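Local atomic coordinates of peptidase S15/CocE/NonD (Thaumarchaeota archaeon SCGC AB-539-E09, PDB entry 4PF1), a protein that probably acts as a serine aminopeptidase of the S15 family, an alpha/beta hydrolase that cleaves residues from the N-terminal end of peptides. Residues Ala490-Ser495 against Gln608-Thr613; Ile508-Asp513 against Arg571-Val576. One frame throughout, in Å; residues are numbered along the deposited sequence. Where two conformers were deposited one is given.

Contact 1 (Ala490-Ser495 against Gln608-Thr613); sequences ARLFAS and QRVWRT
The Trp611 indole meets Ser495 and Phe493 with its edge. Ser495 OG lies near the ring plane, 3.3 Å from Trp611 NE1. A water lies in the ring plane on the NE1 side, near Ser495 OG; Phe493 O lies near the plane at the CD1 and CB end. The Phe425 ring, outside the two segments, meets the indole with planes at about 40°. Trp611 CG stands anti to the carbonyl carbon and beside the backbone N (chi1 -73°), and the turn about chi2 (69°) then points the NE1 edge to Ser495. The water joins Ser495 OG to Arg609 NH1, accepting from the arginine at 2.9 Å. Ser495 OG also rests 3.4 Å from Arg609 CB, and the extended arginine chain then runs on to a salt bridge between its NE and Glu427 OE2.

Strands 489-496 and 606-625 pair antiparallel here, in a sheet of the C-terminal non-catalytic domain of the X-Pro dipeptidyl-peptidase family. Ser495 and Arg609 form a hydrogen-bonded pair: each backbone N donates to the other's O. Ala494 and Val610 are the adjacent non-hydrogen-bonded pair, where Ala494 CA comes 3.2 Å from Arg609 O in a CA-H...O contact. Trp611 N then bonds Phe493 O at 2.9 Å.

Ala494 and Val610 share the face away from Ser495 and Arg609. Leu492 adds its CD1, which touches both methyls of Val610, CG1 and CG2, at 3.9 Å each. The two side chains cross at about a right angle. Leu492 CG lies anti to the backbone N, which carries its end toward the valine. Trp503 packs on Leu492 and Ala494, and Thr618 touches Leu492 and Val610.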
ATOM      1  N   ALA A 490     -36.330  15.778   7.194  1.00 17.93           N
ATOM      2  CA  ALA A 490     -36.892  15.530   5.879  1.00 17.79           C
ATOM      3  C   ALA A 490     -38.409  15.524   5.953  1.00 21.98           C
ATOM      4  O   ALA A 490     -38.997  14.708   6.677  1.00 21.75           O
ATOM      5  CB  ALA A 490     -36.381  14.207   5.323  1.00 18.17           C
ATOM      6  N   ARG A 491     -39.044  16.480   5.260  1.00 18.11           N
ATOM      7  CA  ARG A 491     -40.495  16.542   5.159  1.00 18.28           C
ATOM      8  C   ARG A 491     -40.838  15.920   3.828  1.00 21.15           C
ATOM      9  O   ARG A 491     -40.771  16.584   2.794  1.00 20.27           O
ATOM     10  CB  ARG A 491     -41.006  17.987   5.293  1.00 19.36           C
ATOM     11  CG  ARG A 491     -42.517  18.075   5.489  1.00 28.53           C
ATOM     12  CD  ARG A 491     -42.983  19.503   5.683  1.00 35.73           C
ATOM     13  NE  ARG A 491     -42.960  20.265   4.433  1.00 43.61           N
ATOM     14  CZ  ARG A 491     -42.127  21.272   4.185  1.00 54.35           C
ATOM     15  NH1 ARG A 491     -41.251  21.662   5.105  1.00 41.20           N
ATOM     16  NH2 ARG A 491     -42.167  21.902   3.018  1.00 35.86           N
ATOM     17  N   LEU A 492     -41.044  14.601   3.834  1.00 17.59           N
ATOM     18  CA  LEU A 492     -41.245  13.832   2.619  1.00 16.96           C
ATOM     19  C   LEU A 492     -42.713  13.534   2.353  1.00 19.94           C
ATOM     20  O   LEU A 492     -43.389  12.937   3.187  1.00 19.22           O
ATOM     21  CB  LEU A 492     -40.438  12.519   2.702  1.00 16.76           C
ATOM     22  CG  LEU A 492     -40.562  11.562   1.511  1.00 21.77           C
ATOM     23  CD1 LEU A 492     -39.678  12.011   0.348  1.00 22.13           C
ATOM     24  CD2 LEU A 492     -40.223  10.142   1.922  1.00 23.25           C
ATOM     25  N   PHE A 493     -43.190  13.942   1.170  1.00 15.83           N
ATOM     26  CA  PHE A 493     -44.530  13.636   0.688  1.00 15.61           C
ATOM     27  C   PHE A 493     -44.370  12.586  -0.391  1.00 18.80           C
ATOM     28  O   PHE A 493     -43.837  12.879  -1.466  1.00 18.04           O
ATOM     29  CB  PHE A 493     -45.240  14.897   0.163  1.00 17.56           C
ATOM     30  CG  PHE A 493     -45.620  15.896   1.230  1.00 18.95           C
ATOM     31  CD1 PHE A 493     -46.847  15.814   1.878  1.00 22.27           C
ATOM     32  CD2 PHE A 493     -44.762  16.933   1.574  1.00 20.50           C
ATOM     33  CE1 PHE A 493     -47.209  16.755   2.847  1.00 23.32           C
ATOM     34  CE2 PHE A 493     -45.109  17.851   2.567  1.00 23.55           C
ATOM     35  CZ  PHE A 493     -46.335  17.762   3.189  1.00 22.22           C
ATOM     36  N   ALA A 494     -44.708  11.334  -0.069  1.00 15.33           N
ATOM     37  CA  ALA A 494     -44.484  10.237  -0.998  1.00 14.75           C
ATOM     38  C   ALA A 494     -45.660   9.266  -1.083  1.00 18.96           C
ATOM     39  O   ALA A 494     -46.382   9.060  -0.106  1.00 18.57           O
ATOM     40  CB  ALA A 494     -43.224   9.483  -0.609  1.00 14.69           C
ATOM     41  N   SER A 495     -45.824   8.651  -2.262  1.00 15.80           N
ATOM     42  CA  SER A 495     -46.836   7.633  -2.507  1.00 16.04           C
ATOM     43  C   SER A 495     -46.175   6.350  -2.998  1.00 19.00           C
ATOM     44  O   SER A 495     -45.143   6.404  -3.667  1.00 18.20           O
ATOM     45  CB  SER A 495     -47.870   8.125  -3.518  1.00 20.24           C
ATOM     46  OG  SER A 495     -47.330   8.226  -4.826  1.00 28.79           O
ATOM     47  N   GLN A 608     -42.781   4.031  -6.783  1.00 14.21           N
ATOM     48  CA  GLN A 608     -42.590   5.068  -5.769  1.00 13.65           C
ATOM     49  C   GLN A 608     -42.590   6.445  -6.390  1.00 18.57           C
ATOM     50  O   GLN A 608     -41.990   6.646  -7.445  1.00 17.84           O
ATOM     51  CB  GLN A 608     -41.275   4.850  -4.982  1.00 14.26           C
ATOM     52  CG  GLN A 608     -40.879   3.379  -4.735  1.00 18.24           C
ATOM     53  CD  GLN A 608     -41.744   2.696  -3.705  1.00 26.38           C
ATOM     54  OE1 GLN A 608     -42.932   2.456  -3.917  1.00 21.49           O
ATOM     55  NE2 GLN A 608     -41.145   2.298  -2.600  1.00 19.04           N
ATOM     56  N   ARG A 609     -43.244   7.409  -5.721  1.00 16.08           N
ATOM     57  CA  ARG A 609     -43.340   8.780  -6.211  1.00 16.19           C
ATOM     58  C   ARG A 609     -43.062   9.781  -5.110  1.00 19.34           C
ATOM     59  O   ARG A 609     -43.773   9.794  -4.107  1.00 19.23           O
ATOM     60  CB  ARG A 609     -44.735   9.051  -6.802  1.00 16.89           C
ATOM     61  CG  ARG A 609     -44.998   8.404  -8.146  1.00 24.12           C
ATOM     62  CD  ARG A 609     -46.447   8.592  -8.539  1.00 29.71           C
ATOM     63  NE  ARG A 609     -46.757   7.953  -9.816  1.00 32.40           N
ATOM     64  CZ  ARG A 609     -47.964   7.944 -10.371  1.00 44.55           C
ATOM     65  NH1 ARG A 609     -48.984   8.542  -9.769  1.00 28.21           N
ATOM     66  NH2 ARG A 609     -48.160   7.340 -11.534  1.00 32.50           N
ATOM     67  N   VAL A 610     -42.045  10.636  -5.302  1.00 15.42           N
ATOM     68  CA  VAL A 610     -41.738  11.715  -4.369  1.00 15.40           C
ATOM     69  C   VAL A 610     -42.360  12.996  -4.950  1.00 20.37           C
ATOM     70  O   VAL A 610     -41.903  13.503  -5.980  1.00 19.81           O
ATOM     71  CB  VAL A 610     -40.221  11.842  -4.070  1.00 18.97           C
ATOM     72  CG1 VAL A 610     -39.906  13.147  -3.345  1.00 19.00           C
ATOM     73  CG2 VAL A 610     -39.728  10.644  -3.258  1.00 18.37           C
ATOM     74  N   TRP A 611     -43.451  13.462  -4.322  1.00 16.81           N
ATOM     75  CA  TRP A 611     -44.232  14.605  -4.791  1.00 16.83           C
ATOM     76  C   TRP A 611     -43.607  15.947  -4.405  1.00 19.71           C
ATOM     77  O   TRP A 611     -43.013  16.076  -3.337  1.00 18.17           O
ATOM     78  CB  TRP A 611     -45.674  14.502  -4.282  1.00 16.04           C
ATOM     79  CG  TRP A 611     -46.473  13.441  -4.987  1.00 17.40           C
ATOM     80  CD1 TRP A 611     -46.308  12.088  -4.897  1.00 20.02           C
ATOM     81  CD2 TRP A 611     -47.553  13.652  -5.909  1.00 17.95           C
ATOM     82  NE1 TRP A 611     -47.212  11.444  -5.710  1.00 19.88           N
ATOM     83  CE2 TRP A 611     -47.986  12.381  -6.347  1.00 21.91           C
ATOM     84  CE3 TRP A 611     -48.203  14.797  -6.402  1.00 19.94           C
ATOM     85  CZ2 TRP A 611     -49.064  12.220  -7.227  1.00 21.86           C
ATOM     86  CZ3 TRP A 611     -49.258  14.637  -7.289  1.00 22.09           C
ATOM     87  CH2 TRP A 611     -49.671  13.362  -7.701  1.00 22.74           C
ATOM     88  N   ARG A 612     -43.748  16.946  -5.291  1.00 16.53           N
ATOM     89  CA  ARG A 612     -43.179  18.287  -5.118  1.00 16.15           C
ATOM     90  C   ARG A 612     -44.132  19.342  -5.695  1.00 20.49           C
ATOM     91  O   ARG A 612     -43.913  19.862  -6.794  1.00 20.07           O
ATOM     92  CB  ARG A 612     -41.782  18.375  -5.775  1.00 14.53           C
ATOM     93  CG  ARG A 612     -41.640  17.537  -7.048  1.00 16.26           C
ATOM     94  CD  ARG A 612     -40.341  17.811  -7.757  1.00 17.95           C
ATOM     95  NE  ARG A 612     -40.178  16.949  -8.927  1.00 22.19           N
ATOM     96  CZ  ARG A 612     -40.582  17.262 -10.152  1.00 29.41           C
ATOM     97  NH1 ARG A 612     -41.179  18.426 -10.385  1.00 11.85           N
ATOM     98  NH2 ARG A 612     -40.387  16.418 -11.157  1.00 15.93           N
ATOM     99  N   THR A 613     -45.227  19.607  -4.965  1.00 17.55           N
ATOM    100  CA  THR A 613     -46.268  20.564  -5.361  1.00 17.98           C
ATOM    101  C   THR A 613     -46.543  21.533  -4.208  1.00 21.53           C
ATOM    102  O   THR A 613     -46.033  21.320  -3.112  1.00 20.47           O
ATOM    103  CB  THR A 613     -47.565  19.817  -5.769  1.00 25.27           C
ATOM    104  OG1 THR A 613     -48.094  19.137  -4.631  1.00 24.40           O
ATOM    105  CG2 THR A 613     -47.352  18.830  -6.907  1.00 23.62           C
TER
HETATM  106  O   HOH W   1     -49.340   8.836  -6.861  1.00 29.89           O

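Contact 2 (Ile508-Asp513 against Arg571-Val576); sequences IDVWPD and RIMVQV
Ile508 and Met573 bond through both backbone N and O atoms, as do Val510 and Arg571, and the short strand axes come within 4.8 Å, at 138° between their N-to-C directions. This is an antiparallel ladder between the two inner strands, 502-510 and 571-577, of a four-stranded sheet in the C-terminal domain. Asp509 and Ile572 form the non-hydrogen-bonded pair between them.

Ile508, Val510, Arg571 and Met573 share one face. Ile508 and Met573 lie side by side and point the same way, CB to CB 3.7 Å. Val510 crosses Met573 at a slant, with CG2 3.6 Å from Met573 CB and 3.7 Å from Met573 CE. The methionine bends at its last torsion (chi3 -83°), which brings CE back to that methyl. Val510 CB also packs on Arg571 CB at 3.8 Å.

Ile508 CD1 lies against the side chain of Gln575, nearest CD and NE2. The amide is held from outside by Thr464 and Lys506 at OE1 and by the Gln461 carbonyl at NE2. An alanine in place of Ile508 lacks CG2 and CD1, and would probably open a gap beside Met573 SD and against the Gln575 amide. On the opposite face Asp509 bonds His564 and His570. Gln575 NE2 also makes a weak hydrogen bond to Met573 SD, 3.3 Å long.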
ATOM      1  N   ILE A 508     -25.971  15.034   0.928  1.00 10.93           N
ATOM      2  CA  ILE A 508     -24.635  14.848   0.384  1.00 10.65           C
ATOM      3  C   ILE A 508     -23.973  16.185   0.034  1.00 14.57           C
ATOM      4  O   ILE A 508     -24.634  17.106  -0.455  1.00 13.11           O
ATOM      5  CB  ILE A 508     -24.743  13.915  -0.870  1.00 13.52           C
ATOM      6  CG1 ILE A 508     -24.990  12.443  -0.466  1.00 13.95           C
ATOM      7  CG2 ILE A 508     -23.549  14.041  -1.819  1.00 13.54           C
ATOM      8  CD1 ILE A 508     -26.047  11.742  -1.308  1.00 19.82           C
ATOM      9  N   ASP A 509     -22.651  16.265   0.267  1.00 11.17           N
ATOM     10  CA  ASP A 509     -21.837  17.378  -0.173  1.00 10.83           C
ATOM     11  C   ASP A 509     -21.106  16.916  -1.426  1.00 14.72           C
ATOM     12  O   ASP A 509     -20.245  16.039  -1.342  1.00 14.21           O
ATOM     13  CB  ASP A 509     -20.851  17.833   0.929  1.00 11.92           C
ATOM     14  CG  ASP A 509     -19.945  19.000   0.527  1.00 14.85           C
ATOM     15  OD1 ASP A 509     -19.523  19.050  -0.647  1.00 14.04           O
ATOM     16  OD2 ASP A 509     -19.621  19.824   1.399  1.00 18.71           O
ATOM     17  N   VAL A 510     -21.488  17.452  -2.591  1.00 11.72           N
ATOM     18  CA  VAL A 510     -20.840  17.115  -3.861  1.00 11.56           C
ATOM     19  C   VAL A 510     -19.607  18.000  -4.013  1.00 16.27           C
ATOM     20  O   VAL A 510     -19.733  19.218  -4.129  1.00 16.40           O
ATOM     21  CB  VAL A 510     -21.786  17.243  -5.090  1.00 14.93           C
ATOM     22  CG1 VAL A 510     -21.118  16.711  -6.355  1.00 14.59           C
ATOM     23  CG2 VAL A 510     -23.107  16.534  -4.846  1.00 14.40           C
ATOM     24  N   TRP A 511     -18.421  17.387  -4.000  1.00 13.03           N
ATOM     25  CA  TRP A 511     -17.156  18.100  -4.142  1.00 13.48           C
ATOM     26  C   TRP A 511     -17.048  18.685  -5.569  1.00 17.88           C
ATOM     27  O   TRP A 511     -17.723  18.180  -6.473  1.00 18.22           O
ATOM     28  CB  TRP A 511     -15.982  17.159  -3.813  1.00 12.18           C
ATOM     29  CG  TRP A 511     -15.812  16.907  -2.335  1.00 13.29           C
ATOM     30  CD1 TRP A 511     -16.761  16.452  -1.463  1.00 15.90           C
ATOM     31  CD2 TRP A 511     -14.617  17.098  -1.564  1.00 13.38           C
ATOM     32  NE1 TRP A 511     -16.232  16.347  -0.200  1.00 15.07           N
ATOM     33  CE2 TRP A 511     -14.918  16.739  -0.231  1.00 16.94           C
ATOM     34  CE3 TRP A 511     -13.314  17.533  -1.872  1.00 15.16           C
ATOM     35  CZ2 TRP A 511     -13.963  16.798   0.796  1.00 16.48           C
ATOM     36  CZ3 TRP A 511     -12.370  17.591  -0.854  1.00 16.75           C
ATOM     37  CH2 TRP A 511     -12.696  17.223   0.460  1.00 17.14           C
ATOM     38  N   PRO A 512     -16.270  19.780  -5.794  1.00 13.38           N
ATOM     39  CA  PRO A 512     -16.196  20.357  -7.153  1.00 13.11           C
ATOM     40  C   PRO A 512     -15.680  19.370  -8.202  1.00 16.31           C
ATOM     41  O   PRO A 512     -15.080  18.347  -7.848  1.00 14.79           O
ATOM     42  CB  PRO A 512     -15.228  21.538  -6.987  1.00 15.13           C
ATOM     43  CG  PRO A 512     -15.248  21.854  -5.531  1.00 19.71           C
ATOM     44  CD  PRO A 512     -15.434  20.540  -4.843  1.00 14.92           C
ATOM     45  N   ASP A 513     -15.937  19.677  -9.502  1.00 14.03           N
ATOM     46  CA  ASP A 513     -15.526  18.866 -10.660  1.00 14.29           C
ATOM     47  C   ASP A 513     -14.037  18.524 -10.591  1.00 18.17           C
ATOM     48  O   ASP A 513     -13.653  17.380 -10.842  1.00 16.85           O
ATOM     49  CB  ASP A 513     -15.845  19.603 -11.975  1.00 16.47           C
ATOM     50  CG  ASP A 513     -17.326  19.831 -12.238  1.00 25.62           C
ATOM     51  OD1 ASP A 513     -18.163  19.249 -11.500  1.00 24.67           O
ATOM     52  OD2 ASP A 513     -17.650  20.567 -13.193  1.00 31.79           O
ATOM     53  N   ARG A 571     -21.762  21.349  -4.248  0.50 15.06           N
ATOM     54  CA  ARG A 571     -23.216  21.286  -4.418  0.50 14.79           C
ATOM     55  C   ARG A 571     -23.847  20.595  -3.215  0.50 18.23           C
ATOM     56  O   ARG A 571     -23.201  19.757  -2.576  0.50 17.35           O
ATOM     57  CB  ARG A 571     -23.600  20.517  -5.700  0.50 14.33           C
ATOM     58  CG  ARG A 571     -23.114  21.112  -7.018  0.50 21.23           C
ATOM     59  CD  ARG A 571     -23.619  20.253  -8.167  0.50 23.58           C
ATOM     60  NE  ARG A 571     -22.872  20.457  -9.409  0.50 26.01           N
ATOM     61  CZ  ARG A 571     -23.436  20.714 -10.586  0.50 37.41           C
ATOM     62  NH1 ARG A 571     -24.755  20.833 -10.689  0.50 24.89           N
ATOM     63  NH2 ARG A 571     -22.684  20.866 -11.668  0.50 22.51           N
ATOM     64  N   ILE A 572     -25.115  20.916  -2.923  1.00 14.68           N
ATOM     65  CA  ILE A 572     -25.873  20.234  -1.869  1.00 13.92           C
ATOM     66  C   ILE A 572     -26.735  19.205  -2.592  1.00 16.69           C
ATOM     67  O   ILE A 572     -27.447  19.562  -3.534  1.00 16.07           O
ATOM     68  CB  ILE A 572     -26.707  21.183  -0.958  1.00 17.52           C
ATOM     69  CG1 ILE A 572     -25.831  22.313  -0.364  1.00 17.89           C
ATOM     70  CG2 ILE A 572     -27.404  20.371   0.154  1.00 18.55           C
ATOM     71  CD1 ILE A 572     -26.588  23.509   0.175  1.00 26.37           C
ATOM     72  N   MET A 573     -26.613  17.927  -2.220  1.00 12.77           N
ATOM     73  CA  MET A 573     -27.358  16.863  -2.883  1.00 11.90           C
ATOM     74  C   MET A 573     -28.293  16.130  -1.931  1.00 16.01           C
ATOM     75  O   MET A 573     -27.979  15.943  -0.754  1.00 15.57           O
ATOM     76  CB  MET A 573     -26.389  15.865  -3.544  1.00 13.41           C
ATOM     77  CG  MET A 573     -27.068  14.687  -4.221  1.00 15.98           C
ATOM     78  SD  MET A 573     -25.892  13.598  -5.038  1.00 18.99           S
ATOM     79  CE  MET A 573     -25.670  14.472  -6.587  1.00 15.81           C
ATOM     80  N   VAL A 574     -29.439  15.701  -2.466  1.00 13.10           N
ATOM     81  CA  VAL A 574     -30.415  14.880  -1.769  1.00 12.88           C
ATOM     82  C   VAL A 574     -30.659  13.612  -2.607  1.00 16.89           C
ATOM     83  O   VAL A 574     -30.955  13.707  -3.804  1.00 17.16           O
ATOM     84  CB  VAL A 574     -31.730  15.651  -1.454  1.00 16.96           C
ATOM     85  CG1 VAL A 574     -32.831  14.704  -0.969  1.00 16.98           C
ATOM     86  CG2 VAL A 574     -31.484  16.751  -0.430  1.00 16.67           C
ATOM     87  N   GLN A 575     -30.482  12.435  -1.990  1.00 12.37           N
ATOM     88  CA  GLN A 575     -30.746  11.146  -2.628  1.00 11.50           C
ATOM     89  C   GLN A 575     -31.836  10.410  -1.853  1.00 14.00           C
ATOM     90  O   GLN A 575     -31.804  10.396  -0.622  1.00 13.26           O
ATOM     91  CB  GLN A 575     -29.468  10.296  -2.733  1.00 12.35           C
ATOM     92  CG  GLN A 575     -28.574  10.683  -3.916  1.00 16.87           C
ATOM     93  CD  GLN A 575     -27.373   9.776  -4.102  1.00 26.57           C
ATOM     94  OE1 GLN A 575     -27.376   8.596  -3.736  1.00 20.31           O
ATOM     95  NE2 GLN A 575     -26.332  10.300  -4.729  1.00 16.72           N
ATOM     96  N   VAL A 576     -32.842   9.870  -2.568  1.00 10.95           N
ATOM     97  CA  VAL A 576     -33.947   9.115  -1.957  1.00 10.75           C
ATOM     98  C   VAL A 576     -34.035   7.710  -2.601  1.00 14.58           C
ATOM     99  O   VAL A 576     -34.036   7.582  -3.827  1.00 14.23           O
ATOM    100  CB  VAL A 576     -35.305   9.882  -2.006  1.00 14.79           C
ATOM    101  CG1 VAL A 576     -36.492   8.955  -1.716  1.00 14.68           C
ATOM    102  CG2 VAL A 576     -35.301  11.056  -1.033  1.00 14.73           C
TER

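From the N terminus, the chain first builds the large mixed sheet of the alpha/beta hydrolase fold, and the four segments come later, all within the C-terminal non-catalytic family region. Strand 489-496 supplies the first half of contact 1, and strand 502-510, the next strand, the first half of contact 2. The chain returns in strand 571-577, closing the contact 2 loop, and then in strand 606-625, closing that of contact 1. The smaller loop therefore lies within the larger, and the two do not cross. Each contact ties strands of a separate antiparallel sheet. They lie about 19 Å apart, centre to centre, and touch where Val610 CG2 packs 4.0 Å from Val576 CG1.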